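Local coordinates for vibralactone Cyclase (Boreostereum vibrans, PDB 6KD0), which probably catalyses the cyclization that forms the fused bicyclic beta-lactone of vibralactone, using an alpha/beta hydrolase fold, at residues 20-23 with 24-27. Numbering follows the deposited sequence.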
ATOM      1  N   PRO A  20     -10.029  24.312  -0.112  1.00 25.16           N
ATOM      2  CA  PRO A  20     -10.062  25.032   1.178  1.00 26.02           C
ATOM      3  C   PRO A  20      -9.323  24.305   2.288  1.00 25.25           C
ATOM      4  O   PRO A  20      -8.618  24.940   3.098  1.00 26.90           O
ATOM      5  CB  PRO A  20     -11.563  25.172   1.488  1.00 30.66           C
ATOM      6  CG  PRO A  20     -12.291  24.307   0.544  1.00 30.89           C
ATOM      7  CD  PRO A  20     -11.368  23.879  -0.554  1.00 28.64           C
ATOM      8  N   VAL A  21      -9.447  22.975   2.329  1.00 24.40           N
ATOM      9  CA  VAL A  21      -8.732  22.184   3.330  1.00 21.74           C
ATOM     10  C   VAL A  21      -7.233  22.361   3.168  1.00 24.02           C
ATOM     11  O   VAL A  21      -6.494  22.503   4.152  1.00 24.00           O
ATOM     12  CB  VAL A  21      -9.123  20.699   3.225  1.00 24.34           C
ATOM     13  CG1 VAL A  21      -8.232  19.857   4.117  1.00 28.83           C
ATOM     14  CG2 VAL A  21     -10.584  20.519   3.596  1.00 28.52           C
ATOM     15  N   TRP A  22      -6.758  22.332   1.923  1.00 23.87           N
ATOM     16  CA  TRP A  22      -5.332  22.541   1.666  1.00 24.71           C
ATOM     17  C   TRP A  22      -4.903  23.942   2.078  1.00 26.26           C
ATOM     18  O   TRP A  22      -3.806  24.130   2.621  1.00 27.71           O
ATOM     19  CB  TRP A  22      -5.030  22.295   0.184  1.00 28.15           C
ATOM     20  CG  TRP A  22      -3.568  22.423  -0.146  1.00 28.91           C
ATOM     21  CD1 TRP A  22      -2.992  23.318  -1.007  1.00 32.79           C
ATOM     22  CD2 TRP A  22      -2.500  21.648   0.402  1.00 26.78           C
ATOM     23  NE1 TRP A  22      -1.630  23.135  -1.036  1.00 29.63           N
ATOM     24  CE2 TRP A  22      -1.301  22.120  -0.176  1.00 30.55           C
ATOM     25  CE3 TRP A  22      -2.437  20.595   1.320  1.00 27.74           C
ATOM     26  CZ2 TRP A  22      -0.066  21.572   0.123  1.00 27.55           C
ATOM     27  CZ3 TRP A  22      -1.195  20.053   1.620  1.00 33.12           C
ATOM     28  CH2 TRP A  22      -0.029  20.545   1.027  1.00 28.67           C
ATOM     29  N   ALA A  23      -5.761  24.938   1.832  1.00 28.16           N
ATOM     30  CA  ALA A  23      -5.429  26.307   2.208  1.00 29.55           C
ATOM     31  C   ALA A  23      -5.224  26.438   3.712  1.00 33.68           C
ATOM     32  O   ALA A  23      -4.436  27.283   4.157  1.00 27.06           O
ATOM     33  CB  ALA A  23      -6.513  27.268   1.716  1.00 29.49           C
ATOM     34  N   ALA A  24      -5.900  25.617   4.517  1.00 28.24           N
ATOM     35  CA  ALA A  24      -5.679  25.710   5.963  1.00 29.07           C
ATOM     36  C   ALA A  24      -4.589  24.780   6.507  1.00 30.30           C
ATOM     37  O   ALA A  24      -4.268  24.864   7.701  1.00 29.80           O
ATOM     38  CB  ALA A  24      -6.973  25.436   6.728  1.00 23.91           C
ATOM     39  N   PHE A  25      -4.014  23.907   5.689  1.00 30.97           N
ATOM     40  CA  PHE A  25      -2.999  22.966   6.175  1.00 31.93           C
ATOM     41  C   PHE A  25      -1.734  23.712   6.574  1.00 32.42           C
ATOM     42  O   PHE A  25      -1.220  24.501   5.777  1.00 30.36           O
ATOM     43  CB  PHE A  25      -2.689  21.941   5.089  1.00 27.75           C
ATOM     44  CG  PHE A  25      -1.671  20.898   5.489  1.00 36.29           C
ATOM     45  CD1 PHE A  25      -1.922  20.017   6.528  1.00 32.77           C
ATOM     46  CD2 PHE A  25      -0.474  20.783   4.795  1.00 35.61           C
ATOM     47  CE1 PHE A  25      -0.990  19.042   6.877  1.00 33.98           C
ATOM     48  CE2 PHE A  25       0.464  19.812   5.137  1.00 37.81           C
ATOM     49  CZ  PHE A  25       0.200  18.941   6.179  1.00 37.26           C
ATOM     50  N   PRO A  26      -1.215  23.520   7.786  1.00 32.64           N
ATOM     51  CA  PRO A  26       0.042  24.179   8.174  1.00 31.11           C
ATOM     52  C   PRO A  26       1.217  23.528   7.462  1.00 40.16           C
ATOM     53  O   PRO A  26       1.387  22.311   7.524  1.00 38.49           O
ATOM     54  CB  PRO A  26       0.114  23.951   9.688  1.00 30.40           C
ATOM     55  CG  PRO A  26      -1.228  23.428  10.100  1.00 39.91           C
ATOM     56  CD  PRO A  26      -1.793  22.744   8.892  1.00 33.26           C
ATOM     57  N   GLN A  27       2.039  24.345   6.793  1.00 41.02           N
ATOM     58  CA  GLN A  27       3.212  23.778   6.139  1.00 41.85           C
ATOM     59  C   GLN A  27       4.484  24.219   6.854  1.00 40.15           C
ATOM     60  O   GLN A  27       4.547  25.348   7.350  1.00 38.62           O
ATOM     61  CB  GLN A  27       3.280  24.202   4.672  1.00 46.96           C
ATOM     62  CG  GLN A  27       2.522  23.287   3.714  1.00 48.48           C
ATOM     63  CD  GLN A  27       1.809  24.057   2.616  1.00 53.57           C
ATOM     64  OE1 GLN A  27       0.621  24.352   2.726  1.00 52.65           O
ATOM     65  NE2 GLN A  27       2.535  24.389   1.553  1.00 59.55           N
TER
HETATM   66  O   HOH W   1      -1.424  26.939   4.960  1.00 45.33           O
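Trp-22 and Phe-25, three residues apart where helix 18-24 passes into the following loop, lay their rings nearly parallel, the planes only 20° apart. The rings are slid so far past each other that they barely overlap, with 5.3 Å between the centroid of the indole six-membered ring and that of the phenyl ring. The touching atoms are CZ3 of Trp-22 and CD2 of Phe-25, 3.3 Å apart, meeting obliquely. Over one face of the indole, toward its rim, sits the amide of Gln-27, whose OE1 lies 3.9 Å from CZ2 of Trp-22; the glutamine chain is bent at chi2, and the amide plane is turned 23° from that of the indole.

With CG anti to the backbone N in both aromatic residues (chi1 near 180°), the two side chains leave the backbone in the same rotameric state and their rings come to lie near parallel. Ala-24 N donates to Pro-20 O (3.1 Å), an i to i+4 bond of the helical kind, while Phe-25 N donates to Trp-22 O, three residues back, at 3.1 Å, from above the carbonyl plane. A water donates to both Ala-23 O and Phe-25 O, bridging the helical turn to the departing chain. Farther out, Phe-317 meets Phe-25 edge-to-face and also touches Trp-22, which packs on Pro-235 and Leu-236 as well.

Replacing Trp-22 by an alanine would probably leave the Phe-25 ring and the Gln-27 amide without their shared surface, freeing that amide to turn. The contact thus marks the passage from helix to loop at the protein surface, its backbone held by hydrogen bonds, its aromatic side chains by dispersion, with a polar amide lying over one indole face.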